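Local atomic coordinates of guanylate kinase (Stenotrophomonas maltophilia, PDB entry 6WCT), a protein that catalyses the transfer of a phosphate group from ATP to GMP, giving GDP and ADP, and probably serves to recycle GMP. Residues Arg21-Ile26 with Arg203-Ala208. Sequence-based numbering, arbitrary orientation.
Sequences RGTLYI and RLRREA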
# COMPACT_ATOMS: atom_id res chain seq x y z
N ARG A 21 -3.83 16.97 8.97
CA ARG A 21 -3.19 16.14 9.98
C ARG A 21 -2.19 15.15 9.38
O ARG A 21 -2.35 14.66 8.26
CB ARG A 21 -4.26 15.41 10.80
CG ARG A 21 -4.81 16.23 11.97
CD ARG A 21 -5.78 15.40 12.82
NE ARG A 21 -5.16 14.18 13.36
CZ ARG A 21 -4.75 14.00 14.61
NH1 ARG A 21 -4.88 14.96 15.52
NH2 ARG A 21 -4.22 12.83 14.95
N GLY A 22 -1.15 14.86 10.16
CA GLY A 22 -0.17 13.87 9.77
C GLY A 22 -0.72 12.46 9.84
O GLY A 22 -1.69 12.17 10.53
N THR A 23 -0.09 11.56 9.07
CA THR A 23 -0.43 10.15 9.10
C THR A 23 0.40 9.40 10.15
O THR A 23 1.60 9.65 10.31
CB THR A 23 -0.25 9.51 7.73
OG1 THR A 23 -0.95 10.28 6.76
CG2 THR A 23 -0.76 8.07 7.72
N LEU A 24 -0.26 8.48 10.84
CA LEU A 24 0.35 7.67 11.88
C LEU A 24 0.66 6.29 11.32
O LEU A 24 -0.21 5.64 10.72
CB LEU A 24 -0.58 7.57 13.09
CG LEU A 24 -0.01 6.97 14.37
CD1 LEU A 24 1.29 7.69 14.77
CD2 LEU A 24 -1.05 7.10 15.48
N TYR A 25 1.91 5.88 11.46
CA TYR A 25 2.41 4.60 10.98
C TYR A 25 2.82 3.74 12.16
O TYR A 25 3.36 4.26 13.14
CB TYR A 25 3.62 4.80 10.06
CG TYR A 25 3.29 5.58 8.82
CD1 TYR A 25 2.79 4.95 7.69
CD2 TYR A 25 3.43 6.96 8.79
CE1 TYR A 25 2.48 5.66 6.55
CE2 TYR A 25 3.11 7.69 7.65
CZ TYR A 25 2.64 7.03 6.54
OH TYR A 25 2.31 7.73 5.40
N ILE A 26 2.52 2.44 12.09
CA ILE A 26 3.01 1.49 13.08
C ILE A 26 3.79 0.41 12.34
O ILE A 26 3.28 -0.17 11.38
CB ILE A 26 1.88 0.84 13.90
CG1 ILE A 26 1.08 1.90 14.64
CG2 ILE A 26 2.46 -0.15 14.90
CD1 ILE A 26 -0.01 1.31 15.52
N ARG A 203 0.38 7.73 0.98
CA ARG A 203 0.11 9.13 0.63
C ARG A 203 -0.70 9.28 -0.65
O ARG A 203 -1.17 10.39 -0.93
CB ARG A 203 1.42 9.90 0.46
CG ARG A 203 2.30 9.81 1.64
CD ARG A 203 3.47 10.74 1.54
NE ARG A 203 4.36 10.42 2.63
CZ ARG A 203 5.43 9.66 2.50
NH1 ARG A 203 5.76 9.17 1.31
NH2 ARG A 203 6.17 9.41 3.57
N LEU A 204 -0.81 8.23 -1.45
CA LEU A 204 -1.57 8.27 -2.69
C LEU A 204 -3.02 7.82 -2.51
O LEU A 204 -3.79 7.87 -3.48
CB LEU A 204 -0.89 7.38 -3.74
CG LEU A 204 0.58 7.71 -4.02
CD1 LEU A 204 1.21 6.63 -4.89
CD2 LEU A 204 0.71 9.07 -4.66
N ARG A 205 -3.41 7.39 -1.31
CA ARG A 205 -4.78 6.94 -1.08
C ARG A 205 -5.78 8.06 -1.36
O ARG A 205 -5.48 9.25 -1.17
CB ARG A 205 -4.92 6.41 0.35
CG ARG A 205 -4.23 5.05 0.57
CD ARG A 205 -4.34 4.57 2.01
NE ARG A 205 -3.75 5.53 2.94
CZ ARG A 205 -3.82 5.42 4.27
NH1 ARG A 205 -4.46 4.38 4.81
NH2 ARG A 205 -3.26 6.34 5.05
N ARG A 206 -6.97 7.67 -1.83
CA ARG A 206 -7.95 8.64 -2.32
C ARG A 206 -8.22 9.75 -1.31
O ARG A 206 -8.20 10.94 -1.66
CB ARG A 206 -9.26 7.93 -2.67
CG ARG A 206 -10.40 8.87 -3.00
CD ARG A 206 -11.72 8.14 -3.02
NE ARG A 206 -12.05 7.54 -1.74
CZ ARG A 206 -12.02 6.23 -1.49
NH1 ARG A 206 -11.69 5.37 -2.44
NH2 ARG A 206 -12.33 5.77 -0.29
N GLU A 207 -8.48 9.39 -0.05
CA GLU A 207 -8.93 10.40 0.91
C GLU A 207 -7.83 11.41 1.22
O GLU A 207 -8.10 12.60 1.38
CB GLU A 207 -9.43 9.74 2.20
CG GLU A 207 -10.74 8.98 2.02
CD GLU A 207 -11.86 9.85 1.46
OE1 GLU A 207 -11.87 11.07 1.73
OE2 GLU A 207 -12.73 9.31 0.74
N ALA A 208 -6.57 10.94 1.29
CA ALA A 208 -5.44 11.84 1.47
C ALA A 208 -5.24 12.73 0.25
O ALA A 208 -4.91 13.91 0.39
CB ALA A 208 -4.17 11.05 1.79
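Tyr-25 OH is hydrogen-bonded to Ser-202 OG, just before segment 203-208, and across the contact it also meets the side chain of Arg-203, with CG 4.3 Å from OH. Tyr-25 lies on strand 24-28, the central strand of the parallel five-stranded sheet of this P-loop kinase fold. The same strand leads into the phosphate-binding loop, but Tyr-25 faces the C-terminal helices here. Its ring also meets the ring of Phe-199, with the planes at about 55°. Ser-202 and Phe-199, both from helix 188-203, thus hold the phenol from the side of that helix.

No hydrogen bond or salt bridge joins the two segments, and they bury just 100 Å² together. The Arg-203 chain is extended, with chi2 and chi3 both near -171°. It runs past the phenol oxygen, which lies oblique to the guanidinium. NH2 of Arg-203 forms a salt bridge with Asp-46.

Arg-205 is the N-cap residue of helix 206-212. Its chain bends at chi3 (-59°), and NE donates to Ser-202 O. Ser-202 thus holds both Tyr-25 and Arg-205. Tyr-181 of the second subunit packs on Arg-205, and Arg-206 NH1 bonds to Phe-179 O of that subunit, so segment 203-208 also belongs to the dimer interface. On Thr-23, CG2 stands anti to the backbone N. This methyl meets the Arg-205 guanidinium at its edge, 4.0 Å from NH2.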